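Local coordinates for aggregative adherence fimbrial subunit AggA (PDB 4PH8), which builds, as the major pilin subunit, the aggregative adherence fimbriae of type I of enteroaggregative Escherichia coli, which probably attach the bacterium to host fibronectin, at residues W54-G59 against H131-F136; A61-L66 against T93-Y98; S37-T42 against F107-V112; Q74-N79 against K117-I122. One frame throughout, in Å; residues are numbered along the deposited sequence.

Contact 1: W54-G59 against H131-F136; sequences WLWGTG and HAAVDF
His-131 packs its CB on one face of the Trp-56 indole, and this is the tight part of the contact. His-131 CB lies 3.2 Å from Trp-56 CE2, a CH-pi contact. The imidazole runs on nearly parallel to the five-membered ring, planes 9° apart, but slid so far that the rings barely overlap. Trp-56 CG stands between its own backbone N and carbonyl carbon (chi1 69°), which folds the indole back across the neighbouring strand. Ala-133 CB closes the indole edge, 3.7 Å from Trp-56 CZ3. The antiparallel backbones are joined by four hydrogen bonds, in the pairs Trp-54 with Ala-133 and Trp-56 with His-131.

Trp-54 is also well covered. Trp-54 NE1 gives a weak, bent bond to Asp-135 OD2 (2.7 Å, 133° at the hydrogen), and its ring meets Tyr-98. The loose, solvent side is at Thr-58, which is exposed and only brushes the imidazole edge with CG2. On the other face of the sheet, Leu-55 and Ala-132 point into the core of the beta sandwich and meet Val-40 of strand 34-41. Backbone bonds Leu-55 with Ile-97 and Ala-132 with Thr-147 set strand 52-68 between 124-138 and 97-100, with 141-155 beyond 124-138.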
loop_
_atom_site.group_PDB
_atom_site.type_symbol
_atom_site.label_atom_id
_atom_site.label_comp_id
_atom_site.label_asym_id
_atom_site.label_seq_id
_atom_site.Cartn_x
_atom_site.Cartn_y
_atom_site.Cartn_z
ATOM N N TRP A 54 3.255 7.896 0.741
ATOM C CA TRP A 54 2.925 7.031 1.851
ATOM C C TRP A 54 2.018 5.918 1.384
ATOM O O TRP A 54 1.243 6.088 0.435
ATOM C CB TRP A 54 2.166 7.803 2.927
ATOM C CG TRP A 54 2.932 8.905 3.551
ATOM C CD1 TRP A 54 3.126 10.153 3.049
ATOM C CD2 TRP A 54 3.584 8.871 4.821
ATOM N NE1 TRP A 54 3.877 10.908 3.930
ATOM C CE2 TRP A 54 4.169 10.143 5.025
ATOM C CE3 TRP A 54 3.740 7.889 5.802
ATOM C CZ2 TRP A 54 4.904 10.451 6.170
ATOM C CZ3 TRP A 54 4.468 8.195 6.941
ATOM C CH2 TRP A 54 5.041 9.473 7.110
ATOM N N LEU A 55 2.112 4.803 2.098
ATOM C CA LEU A 55 1.277 3.654 1.900
ATOM C C LEU A 55 1.015 3.031 3.257
ATOM O O LEU A 55 1.929 2.907 4.076
ATOM C CB LEU A 55 2.016 2.684 0.996
ATOM C CG LEU A 55 1.350 1.517 0.335
ATOM C CD1 LEU A 55 0.084 1.914 -0.417
ATOM C CD2 LEU A 55 2.354 0.895 -0.626
ATOM N N TRP A 56 -0.230 2.645 3.504
ATOM C CA TRP A 56 -0.565 1.993 4.760
ATOM C C TRP A 56 -1.834 1.182 4.645
ATOM O O TRP A 56 -2.648 1.415 3.763
ATOM C CB TRP A 56 -0.648 2.993 5.942
ATOM C CG TRP A 56 -1.800 3.981 5.944
ATOM C CD1 TRP A 56 -2.960 3.888 6.670
ATOM C CD2 TRP A 56 -1.874 5.242 5.245
ATOM N NE1 TRP A 56 -3.750 4.991 6.450
ATOM C CE2 TRP A 56 -3.109 5.841 5.591
ATOM C CE3 TRP A 56 -1.029 5.912 4.365
ATOM C CZ2 TRP A 56 -3.517 7.068 5.074
ATOM C CZ3 TRP A 56 -1.436 7.141 3.855
ATOM C CH2 TRP A 56 -2.676 7.703 4.210
ATOM N N GLY A 57 -1.981 0.236 5.565
ATOM C CA GLY A 57 -3.149 -0.620 5.652
ATOM C C GLY A 57 -4.032 -0.229 6.825
ATOM O O GLY A 57 -3.795 0.778 7.504
ATOM N N THR A 58 -5.049 -1.047 7.059
ATOM C CA THR A 58 -6.090 -0.754 8.039
ATOM C C THR A 58 -5.951 -1.557 9.331
ATOM O O THR A 58 -6.757 -1.400 10.235
ATOM C CB THR A 58 -7.474 -1.055 7.434
ATOM O OG1 THR A 58 -7.514 -2.418 7.000
ATOM C CG2 THR A 58 -7.742 -0.138 6.240
ATOM N N GLY A 59 -4.926 -2.397 9.416
ATOM C CA GLY A 59 -4.751 -3.277 10.555
ATOM C C GLY A 59 -3.978 -2.644 11.688
ATOM O O GLY A 59 -3.614 -1.454 11.627
ATOM N N HIS A 131 -4.326 2.417 1.748
ATOM C CA HIS A 131 -4.384 3.854 1.713
ATOM C C HIS A 131 -3.062 4.343 1.186
ATOM O O HIS A 131 -2.015 3.775 1.507
ATOM C CB HIS A 131 -4.565 4.401 3.116
ATOM C CG HIS A 131 -5.914 4.142 3.696
ATOM N ND1 HIS A 131 -6.943 5.051 3.598
ATOM C CD2 HIS A 131 -6.397 3.098 4.409
ATOM C CE1 HIS A 131 -8.002 4.579 4.228
ATOM N NE2 HIS A 131 -7.699 3.390 4.715
ATOM N N ALA A 132 -3.101 5.421 0.422
ATOM C CA ALA A 132 -1.882 6.051 -0.062
ATOM C C ALA A 132 -2.009 7.557 0.063
ATOM O O ALA A 132 -3.113 8.112 0.028
ATOM C CB ALA A 132 -1.606 5.673 -1.503
ATOM N N ALA A 133 -0.882 8.223 0.217
ATOM C CA ALA A 133 -0.901 9.677 0.280
ATOM C C ALA A 133 0.370 10.271 -0.269
ATOM O O ALA A 133 1.365 9.570 -0.480
ATOM C CB ALA A 133 -1.136 10.160 1.716
ATOM N N VAL A 134 0.312 11.583 -0.493
ATOM C CA VAL A 134 1.459 12.374 -0.870
ATOM C C VAL A 134 1.464 13.637 -0.025
ATOM O O VAL A 134 0.423 14.302 0.095
ATOM C CB VAL A 134 1.487 12.731 -2.380
ATOM C CG1 VAL A 134 0.266 13.541 -2.820
ATOM C CG2 VAL A 134 2.764 13.476 -2.740
ATOM N N ASP A 135 2.630 13.930 0.559
ATOM C CA ASP A 135 2.874 15.128 1.377
ATOM C C ASP A 135 3.712 16.087 0.554
ATOM O O ASP A 135 4.700 15.692 -0.084
ATOM C CB ASP A 135 3.714 14.824 2.626
ATOM C CG ASP A 135 2.977 14.043 3.674
ATOM O OD1 ASP A 135 1.744 13.930 3.582
ATOM O OD2 ASP A 135 3.654 13.542 4.610
ATOM N N PHE A 136 3.351 17.359 0.613
ATOM C CA PHE A 136 4.027 18.373 -0.161
ATOM C C PHE A 136 3.724 19.694 0.496
ATOM O O PHE A 136 3.003 19.743 1.487
ATOM C CB PHE A 136 3.530 18.361 -1.615
ATOM C CG PHE A 136 2.033 18.464 -1.736
ATOM C CD1 PHE A 136 1.224 17.361 -1.515
ATOM C CD2 PHE A 136 1.427 19.674 -2.003
ATOM C CE1 PHE A 136 -0.147 17.454 -1.605
ATOM C CE2 PHE A 136 0.053 19.769 -2.090
ATOM C CZ PHE A 136 -0.731 18.657 -1.882
#

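Contact 2: A61-L66 against T93-Y98; sequences ANKWVL and TDAKIY
Asn-62 meets Asp-94 through its amide. ND2 donates to Asp-94 OD2 at 2.8 Å, in a nearly straight bond (168°). The acceptor lies in the amide plane, and the carboxylate offers the syn lone pair, although the two flat groups are turned 77° apart. Asp-94 CG is anti to the backbone N (chi1 -165°), which sets the carboxylate beside its own carbonyl carbon, where OD2 meets both Asn-62 ND2 and Lys-96 N. The bond from Lys-96 N to Asp-94 OD2, 3.0 Å long, comes from above the carboxylate plane. This closes an Asx turn, so the turn also holds the acceptor in place for Asn-62.

Ala-95 is gripped through its backbone. Its N donates to Ala-61 O in the carbonyl plane, at 2.8 Å. Its CB packs on Lys-63 CG. The bond joins two irregular stretches: one is the break within strand 52-68, the other leads into strand 97-100, an antiparallel neighbour in the beta sandwich.

Ala-61 keeps its CB beside Asp-94 OD1. One water ties the segments together: it donates to Asn-62 O and Ala-95 O and accepts from Trp-64 NE1, 2.9 Å away. A second links Asn-62 OD1 with Lys-96 NZ. That lysine also makes a cation-pi contact with Trp-56. Deeper in, Trp-64 CZ2 touches Ile-97 CD1 at 4.2 Å, the two side chains crossing at about a right angle.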
loop_
_atom_site.group_PDB
_atom_site.type_symbol
_atom_site.label_atom_id
_atom_site.label_comp_id
_atom_site.label_asym_id
_atom_site.label_seq_id
_atom_site.Cartn_x
_atom_site.Cartn_y
_atom_site.Cartn_z
ATOM N N ALA A 61 -1.009 -1.390 13.768
ATOM C CA ALA A 61 0.273 -0.863 13.320
ATOM C C ALA A 61 0.292 -0.633 11.805
ATOM O O ALA A 61 1.339 -0.670 11.214
ATOM C CB ALA A 61 1.411 -1.788 13.724
ATOM N N ASN A 62 -0.876 -0.359 11.230
ATOM C CA ASN A 62 -1.049 -0.085 9.795
ATOM C C ASN A 62 -0.663 -1.252 8.898
ATOM O O ASN A 62 -0.382 -1.072 7.708
ATOM C CB ASN A 62 -0.337 1.202 9.431
ATOM C CG ASN A 62 -0.936 2.397 10.152
ATOM O OD1 ASN A 62 -2.134 2.671 10.038
ATOM N ND2 ASN A 62 -0.120 3.102 10.905
ATOM N N LYS A 63 -0.731 -2.462 9.448
ATOM C CA LYS A 63 -0.506 -3.667 8.654
ATOM C C LYS A 63 -1.661 -3.861 7.663
ATOM O O LYS A 63 -2.727 -3.274 7.794
ATOM C CB LYS A 63 -0.279 -4.895 9.546
ATOM C CG LYS A 63 1.073 -4.848 10.228
ATOM C CD LYS A 63 1.363 -6.022 11.150
ATOM C CE LYS A 63 2.614 -5.723 11.970
ATOM N NZ LYS A 63 2.937 -6.775 12.969
ATOM N N TRP A 64 -1.410 -4.628 6.619
ATOM C CA TRP A 64 -2.394 -4.794 5.564
ATOM C C TRP A 64 -3.318 -5.937 5.924
ATOM O O TRP A 64 -2.852 -6.966 6.366
ATOM C CB TRP A 64 -1.670 -5.091 4.254
ATOM C CG TRP A 64 -0.723 -4.005 3.789
ATOM C CD1 TRP A 64 -0.253 -2.935 4.498
ATOM C CD2 TRP A 64 -0.104 -3.928 2.500
ATOM N NE1 TRP A 64 0.606 -2.182 3.722
ATOM C CE2 TRP A 64 0.710 -2.769 2.489
ATOM C CE3 TRP A 64 -0.176 -4.712 1.345
ATOM C CZ2 TRP A 64 1.457 -2.389 1.374
ATOM C CZ3 TRP A 64 0.567 -4.328 0.229
ATOM C CH2 TRP A 64 1.383 -3.171 0.261
ATOM N N VAL A 65 -4.629 -5.744 5.763
ATOM C CA VAL A 65 -5.608 -6.762 6.185
ATOM C C VAL A 65 -6.370 -7.333 4.989
ATOM O O VAL A 65 -7.090 -6.622 4.301
ATOM C CB VAL A 65 -6.600 -6.197 7.221
ATOM C CG1 VAL A 65 -7.571 -7.276 7.692
ATOM C CG2 VAL A 65 -5.845 -5.596 8.397
ATOM N N LEU A 66 -6.194 -8.627 4.753
ATOM C CA LEU A 66 -6.984 -9.337 3.762
ATOM C C LEU A 66 -8.214 -9.892 4.481
ATOM O O LEU A 66 -8.100 -10.817 5.293
ATOM C CB LEU A 66 -6.162 -10.453 3.121
ATOM C CG LEU A 66 -6.781 -11.139 1.895
ATOM C CD1 LEU A 66 -6.924 -10.202 0.702
ATOM C CD2 LEU A 66 -5.953 -12.344 1.490
ATOM N N THR A 93 8.726 0.170 14.193
ATOM C CA THR A 93 7.757 -0.133 15.244
ATOM C C THR A 93 6.331 -0.058 14.694
ATOM O O THR A 93 5.418 -0.647 15.262
ATOM C CB THR A 93 7.926 0.789 16.470
ATOM O OG1 THR A 93 7.845 2.158 16.063
ATOM C CG2 THR A 93 9.272 0.554 17.128
ATOM N N ASP A 94 6.158 0.647 13.573
ATOM C CA ASP A 94 4.885 0.703 12.854
ATOM C C ASP A 94 5.100 0.332 11.379
ATOM O O ASP A 94 6.189 0.541 10.838
ATOM C CB ASP A 94 4.292 2.101 12.949
ATOM C CG ASP A 94 2.839 2.128 12.559
ATOM O OD1 ASP A 94 1.999 1.698 13.397
ATOM O OD2 ASP A 94 2.550 2.559 11.423
ATOM N N ALA A 95 4.067 -0.212 10.738
ATOM C CA ALA A 95 4.191 -0.682 9.348
ATOM C C ALA A 95 3.824 0.374 8.304
ATOM O O ALA A 95 3.923 0.101 7.113
ATOM C CB ALA A 95 3.360 -1.933 9.125
ATOM N N LYS A 96 3.397 1.563 8.723
ATOM C CA LYS A 96 3.149 2.640 7.757
ATOM C C LYS A 96 4.450 2.943 7.005
ATOM O O LYS A 96 5.526 2.967 7.587
ATOM C CB LYS A 96 2.587 3.878 8.447
ATOM C CG LYS A 96 2.366 5.073 7.543
ATOM C CD LYS A 96 1.631 6.193 8.267
ATOM C CE LYS A 96 0.157 5.896 8.429
ATOM N NZ LYS A 96 -0.484 6.934 9.287
ATOM N N ILE A 97 4.344 3.136 5.695
ATOM C CA ILE A 97 5.512 3.273 4.835
ATOM C C ILE A 97 5.563 4.656 4.231
ATOM O O ILE A 97 4.531 5.169 3.818
ATOM C CB ILE A 97 5.396 2.278 3.665
ATOM C CG1 ILE A 97 5.124 0.869 4.201
ATOM C CG2 ILE A 97 6.634 2.339 2.778
ATOM C CD1 ILE A 97 4.398 -0.018 3.201
ATOM N N TYR A 98 6.756 5.236 4.137
ATOM C CA TYR A 98 6.935 6.461 3.387
ATOM C C TYR A 98 8.167 6.379 2.522
ATOM O O TYR A 98 9.037 5.516 2.708
ATOM C CB TYR A 98 7.043 7.678 4.322
ATOM C CG TYR A 98 8.224 7.625 5.255
ATOM C CD1 TYR A 98 8.123 6.995 6.488
ATOM C CD2 TYR A 98 9.439 8.194 4.904
ATOM C CE1 TYR A 98 9.203 6.926 7.345
ATOM C CE2 TYR A 98 10.532 8.119 5.750
ATOM C CZ TYR A 98 10.404 7.496 6.969
ATOM O OH TYR A 98 11.489 7.431 7.814
HETATM O O HOH W 1 1.598 -0.386 5.762
HETATM O O HOH W 2 -3.085 5.699 10.111
#

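Contact 3: S37-T42 against F107-V112; sequences SAKVTT and FLNASV
Lys-39 and Phe-107 lie side by side and point the same way. The aliphatic part of the lysine does the touching: its CD is 3.4 Å from Phe-107 CD1, and its CG is nearly as close. Thr-41 comes to the same ring from the opposite side of its plane, so CD1 and CE1 are held between the lysine chain and the threonine. Thr-41 CB lies 3.6 Å from Phe-107 CD1, and its OG1 stands over one face, offset toward the rim. On the other flank of Lys-39, its CB rests 3.3 Å from Asn-109 OD1. Further along, Ser-37 and Ser-111 meet through their CB atoms.

These side chains are set by the antiparallel backbone ladder. Ala-38 pairs with Ala-110 and Val-40 with Leu-108, each as a hydrogen-bonded pair with two N-H to O bonds. Lys-39 with Asn-109 and Ser-37 with Ser-111 are the non-hydrogen-bonded pairs; by strand alternation their side chains share the partly exposed face. A water donates to both Ala-38 O and Asn-109 OD1, at 2.6 Å from the latter, and so ties that side chain to the opposite strand.

The second shell fixes the polar ends. Lys-39 is extended to CD and then bends (chi3 70°), and its NZ bonds Thr-19 OG1 on strand 17-20. Thr-41 OG1 is bonded to Lys-106 O.

Ala-38, Val-40, Leu-108 and Ala-110 face the sandwich core, where they meet Leu-130, Ala-132, Val-53 and Leu-55. Backbone bonding of Lys-39 with Thr-19 puts strand 17-20 on the other side of strand 34-41 from 108-114, and strand 75-82 borders 108-114 beyond.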
loop_
_atom_site.group_PDB
_atom_site.type_symbol
_atom_site.label_atom_id
_atom_site.label_comp_id
_atom_site.label_asym_id
_atom_site.label_seq_id
_atom_site.Cartn_x
_atom_site.Cartn_y
_atom_site.Cartn_z
ATOM N N SER A 37 0.694 -6.482 -4.365
ATOM C CA SER A 37 1.585 -5.362 -4.292
ATOM C C SER A 37 0.901 -4.090 -4.693
ATOM O O SER A 37 -0.149 -4.098 -5.343
ATOM C CB SER A 37 2.805 -5.599 -5.142
ATOM O OG SER A 37 2.476 -5.731 -6.492
ATOM N N ALA A 38 1.495 -2.998 -4.229
ATOM C CA ALA A 38 1.014 -1.654 -4.472
ATOM C C ALA A 38 2.205 -0.764 -4.818
ATOM O O ALA A 38 3.337 -1.001 -4.383
ATOM C CB ALA A 38 0.289 -1.112 -3.255
ATOM N N LYS A 39 1.923 0.267 -5.590
ATOM C CA LYS A 39 2.929 1.198 -6.057
ATOM C C LYS A 39 2.319 2.587 -5.994
ATOM O O LYS A 39 1.166 2.776 -6.371
ATOM C CB LYS A 39 3.333 0.806 -7.498
ATOM C CG LYS A 39 3.977 1.865 -8.357
ATOM C CD LYS A 39 4.419 1.322 -9.714
ATOM C CE LYS A 39 3.297 0.949 -10.684
ATOM N NZ LYS A 39 2.266 1.965 -10.942
ATOM N N VAL A 40 3.089 3.552 -5.498
ATOM C CA VAL A 40 2.608 4.924 -5.332
ATOM C C VAL A 40 3.608 5.895 -5.960
ATOM O O VAL A 40 4.819 5.753 -5.813
ATOM C CB VAL A 40 2.381 5.295 -3.831
ATOM C CG1 VAL A 40 1.692 6.645 -3.731
ATOM C CG2 VAL A 40 1.559 4.226 -3.138
ATOM N N THR A 41 3.092 6.887 -6.668
ATOM C CA THR A 41 3.943 7.917 -7.236
ATOM C C THR A 41 3.159 9.215 -7.249
ATOM O O THR A 41 2.017 9.282 -6.771
ATOM C CB THR A 41 4.454 7.521 -8.645
ATOM O OG1 THR A 41 5.522 8.401 -9.057
ATOM C CG2 THR A 41 3.331 7.515 -9.663
ATOM N N THR A 42 3.794 10.255 -7.766
ATOM C CA THR A 42 3.130 11.524 -7.956
ATOM C C THR A 42 3.728 12.183 -9.212
ATOM O O THR A 42 4.515 11.556 -9.919
ATOM C CB THR A 42 3.258 12.402 -6.679
ATOM O OG1 THR A 42 2.527 13.617 -6.855
ATOM C CG2 THR A 42 4.715 12.728 -6.405
ATOM N N PHE A 107 9.052 5.835 -7.619
ATOM C CA PHE A 107 7.983 4.985 -7.097
ATOM C C PHE A 107 8.313 4.452 -5.728
ATOM O O PHE A 107 9.463 4.099 -5.448
ATOM C CB PHE A 107 7.721 3.804 -8.041
ATOM C CG PHE A 107 7.265 4.212 -9.398
ATOM C CD1 PHE A 107 5.924 4.404 -9.652
ATOM C CD2 PHE A 107 8.185 4.422 -10.429
ATOM C CE1 PHE A 107 5.483 4.783 -10.910
ATOM C CE2 PHE A 107 7.749 4.818 -11.680
ATOM C CZ PHE A 107 6.396 4.992 -11.917
ATOM N N LEU A 108 7.282 4.404 -4.887
ATOM C CA LEU A 108 7.256 3.584 -3.689
ATOM C C LEU A 108 6.581 2.271 -4.043
ATOM O O LEU A 108 5.449 2.272 -4.527
ATOM C CB LEU A 108 6.446 4.277 -2.607
ATOM C CG LEU A 108 6.142 3.506 -1.319
ATOM C CD1 LEU A 108 7.400 2.942 -0.705
ATOM C CD2 LEU A 108 5.448 4.437 -0.338
ATOM N N ASN A 109 7.278 1.160 -3.822
ATOM C CA ASN A 109 6.730 -0.169 -4.071
ATOM C C ASN A 109 6.722 -0.954 -2.766
ATOM O O ASN A 109 7.670 -0.890 -1.963
ATOM C CB ASN A 109 7.548 -0.924 -5.143
ATOM C CG ASN A 109 7.178 -0.531 -6.574
ATOM O OD1 ASN A 109 6.136 -0.941 -7.069
ATOM N ND2 ASN A 109 8.037 0.247 -7.244
ATOM N N ALA A 110 5.630 -1.671 -2.544
ATOM C CA ALA A 110 5.473 -2.535 -1.381
ATOM C C ALA A 110 4.643 -3.747 -1.747
ATOM O O ALA A 110 3.798 -3.709 -2.658
ATOM C CB ALA A 110 4.823 -1.802 -0.227
ATOM N N SER A 111 4.892 -4.822 -1.015
ATOM C CA SER A 111 4.160 -6.066 -1.210
ATOM C C SER A 111 3.900 -6.847 0.079
ATOM O O SER A 111 4.543 -6.638 1.108
ATOM C CB SER A 111 4.908 -6.944 -2.198
ATOM O OG SER A 111 6.109 -7.429 -1.636
ATOM N N VAL A 112 2.888 -7.709 0.016
ATOM C CA VAL A 112 2.634 -8.693 1.061
ATOM C C VAL A 112 2.425 -10.029 0.383
ATOM O O VAL A 112 2.293 -10.107 -0.846
ATOM C CB VAL A 112 1.410 -8.346 1.944
ATOM C CG1 VAL A 112 1.677 -7.103 2.781
ATOM C CG2 VAL A 112 0.119 -8.212 1.123
HETATM O O HOH W 3 4.809 -2.896 -5.918
#

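Contact 4: Q74-N79 against K117-I122; sequences QKYTLN and KTQVLI
Tyr-76 lays its ring against Gln-119, whose CB sits over one face, toward the rim. Gln-119 CB is 3.9 Å from the centroid of the Tyr-76 ring, a CH-pi contact. The two side chains slide past each other in opposite directions, with ring and amide planes 43° apart. Tyr-76 CG is anti to its carbonyl carbon (chi1 -74°), which sends the ring past Gln-119 toward the loop backbone.

The phenol then takes hold of that backbone. Tyr-76 OH donates to Val-120 O at 3.0 Å. The donor lies in the carbonyl plane, on a lone pair, and the carbonyl oxygen in turn lies at the ring edge. Val-120 CG1 packs against the same hydroxyl, 3.3 Å from Tyr-76 OH. One ring thus meets two successive residues: Gln-119 by its face, Val-120 by its edge and hydroxyl.

The flanks are lighter. Leu-78 CD2 touches Gln-119 NE2 at 3.7 Å. The other amide atom, Gln-119 OE1, accepts from Asn-115 N, which steadies the amide from within its own loop. At the far end Gln-74 bends at chi2 (54°) and brings OE1 to 3.7 Å from Ile-122 CG1.

No backbone-to-backbone bond joins the segments; the side chains of residues 74-79 reach the loop. Strand 75-82 pairs here with strand 52-68 through Leu-66 and Trp-64, while residues 117-122 belong to the loop that carries the chain from strand 108-114 to strand 124-138.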
loop_
_atom_site.group_PDB
_atom_site.type_symbol
_atom_site.label_atom_id
_atom_site.label_comp_id
_atom_site.label_asym_id
_atom_site.label_seq_id
_atom_site.Cartn_x
_atom_site.Cartn_y
_atom_site.Cartn_z
ATOM N N GLN A 74 -12.721 -13.530 10.104
ATOM C CA GLN A 74 -11.838 -14.189 9.144
ATOM C C GLN A 74 -11.030 -13.153 8.362
ATOM O O GLN A 74 -11.558 -12.456 7.488
ATOM C CB GLN A 74 -12.646 -15.039 8.171
ATOM C CG GLN A 74 -11.878 -15.699 7.043
ATOM C CD GLN A 74 -10.720 -16.540 7.522
ATOM O OE1 GLN A 74 -10.873 -17.364 8.420
ATOM N NE2 GLN A 74 -9.548 -16.339 6.914
ATOM N N LYS A 75 -9.743 -13.077 8.665
ATOM C CA LYS A 75 -8.888 -12.068 8.065
ATOM C C LYS A 75 -7.442 -12.435 8.286
ATOM O O LYS A 75 -7.131 -13.190 9.199
ATOM C CB LYS A 75 -9.185 -10.695 8.672
ATOM C CG LYS A 75 -9.044 -10.626 10.190
ATOM C CD LYS A 75 -9.153 -9.198 10.705
ATOM C CE LYS A 75 -10.518 -8.890 11.300
ATOM N NZ LYS A 75 -10.493 -7.580 12.019
ATOM N N TYR A 76 -6.550 -11.902 7.456
ATOM C CA TYR A 76 -5.125 -12.066 7.713
ATOM C C TYR A 76 -4.460 -10.721 7.717
ATOM O O TYR A 76 -4.646 -9.926 6.802
ATOM C CB TYR A 76 -4.471 -13.043 6.739
ATOM C CG TYR A 76 -4.846 -14.478 7.056
ATOM C CD1 TYR A 76 -4.599 -15.028 8.326
ATOM C CD2 TYR A 76 -5.465 -15.279 6.105
ATOM C CE1 TYR A 76 -4.966 -16.333 8.628
ATOM C CE2 TYR A 76 -5.829 -16.578 6.396
ATOM C CZ TYR A 76 -5.578 -17.105 7.654
ATOM O OH TYR A 76 -5.943 -18.414 7.927
ATOM N N THR A 77 -3.745 -10.465 8.802
ATOM C CA THR A 77 -3.011 -9.234 8.982
ATOM C C THR A 77 -1.610 -9.500 8.465
ATOM O O THR A 77 -0.934 -10.417 8.926
ATOM C CB THR A 77 -3.009 -8.848 10.468
ATOM O OG1 THR A 77 -4.368 -8.731 10.914
ATOM C CG2 THR A 77 -2.283 -7.541 10.700
ATOM N N LEU A 78 -1.189 -8.705 7.488
ATOM C CA LEU A 78 0.014 -8.992 6.717
ATOM C C LEU A 78 1.037 -7.880 6.889
ATOM O O LEU A 78 0.707 -6.688 6.841
ATOM C CB LEU A 78 -0.343 -9.179 5.238
ATOM C CG LEU A 78 -1.407 -10.247 4.939
ATOM C CD1 LEU A 78 -1.822 -10.223 3.484
ATOM C CD2 LEU A 78 -0.885 -11.629 5.305
ATOM N N ASN A 79 2.278 -8.279 7.114
ATOM C CA ASN A 79 3.364 -7.323 7.273
ATOM C C ASN A 79 4.009 -7.044 5.914
ATOM O O ASN A 79 4.460 -7.977 5.240
ATOM C CB ASN A 79 4.406 -7.866 8.232
ATOM C CG ASN A 79 5.373 -6.798 8.709
ATOM O OD1 ASN A 79 5.016 -5.623 8.868
ATOM N ND2 ASN A 79 6.595 -7.203 8.964
ATOM N N LYS A 117 0.234 -22.431 3.298
ATOM C CA LYS A 117 0.778 -23.481 4.157
ATOM C C LYS A 117 0.729 -23.128 5.651
ATOM O O LYS A 117 0.563 -24.015 6.493
ATOM C CB LYS A 117 2.211 -23.804 3.731
ATOM C CG LYS A 117 2.322 -24.308 2.299
ATOM C CD LYS A 117 3.750 -24.689 1.945
ATOM C CE LYS A 117 3.819 -25.386 0.594
ATOM N NZ LYS A 117 5.147 -26.018 0.356
ATOM N N THR A 118 0.874 -21.846 5.976
ATOM C CA THR A 118 0.803 -21.386 7.365
ATOM C C THR A 118 -0.457 -20.571 7.676
ATOM O O THR A 118 -0.750 -20.299 8.843
ATOM C CB THR A 118 2.039 -20.543 7.724
ATOM O OG1 THR A 118 2.140 -19.434 6.824
ATOM C CG2 THR A 118 3.311 -21.391 7.636
ATOM N N GLN A 119 -1.195 -20.186 6.636
ATOM C CA GLN A 119 -2.388 -19.352 6.775
ATOM C C GLN A 119 -3.492 -19.977 5.944
ATOM O O GLN A 119 -3.491 -19.855 4.725
ATOM C CB GLN A 119 -2.098 -17.925 6.287
ATOM C CG GLN A 119 -1.061 -17.178 7.130
ATOM C CD GLN A 119 -0.348 -16.069 6.370
ATOM O OE1 GLN A 119 0.128 -16.270 5.248
ATOM N NE2 GLN A 119 -0.253 -14.892 6.988
ATOM N N VAL A 120 -4.423 -20.658 6.608
ATOM C CA VAL A 120 -5.428 -21.470 5.911
ATOM C C VAL A 120 -6.361 -20.664 4.997
ATOM O O VAL A 120 -6.862 -19.593 5.356
ATOM C CB VAL A 120 -6.258 -22.336 6.893
ATOM C CG1 VAL A 120 -7.161 -21.478 7.775
ATOM C CG2 VAL A 120 -7.078 -23.373 6.135
ATOM N N LEU A 121 -6.603 -21.242 3.823
ATOM C CA LEU A 121 -7.365 -20.622 2.749
ATOM C C LEU A 121 -8.838 -21.057 2.834
ATOM O O LEU A 121 -9.144 -22.242 2.728
ATOM C CB LEU A 121 -6.760 -21.062 1.411
ATOM C CG LEU A 121 -6.461 -20.022 0.333
ATOM C CD1 LEU A 121 -5.645 -18.849 0.871
ATOM C CD2 LEU A 121 -5.724 -20.712 -0.810
ATOM N N ILE A 122 -9.730 -20.089 3.041
ATOM C CA ILE A 122 -11.172 -20.320 3.103
ATOM C C ILE A 122 -11.834 -19.797 1.827
ATOM O O ILE A 122 -11.537 -18.676 1.402
ATOM C CB ILE A 122 -11.790 -19.573 4.306
ATOM C CG1 ILE A 122 -10.952 -19.790 5.579
ATOM C CG2 ILE A 122 -13.242 -19.983 4.514
ATOM C CD1 ILE A 122 -10.659 -21.241 5.910
#

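Overall arrangement
Contacts 1 and 3 are antiparallel strand ladders near the centre of the chain. Their inner faces meet in the core of the sandwich, where Leu-55 and Ala-132 pack on Val-40, Ala-38 and Ala-110. Contact 2 shares strand 52-68 with contact 1 and is joined to it by a probable Leu-55 to Ile-97 backbone bond. It relies on an Asx turn and waters rather than a ladder. Contacts 1, 2 and 3 are partly buried. Contact 4 is superficial, with its centre about 18 Å from that of the chain, and rests mainly on Tyr-76. The pairing of strands 52-68 and 75-82 joins it to contact 2, and it touches contact 3 through Leu-78 and Val-112.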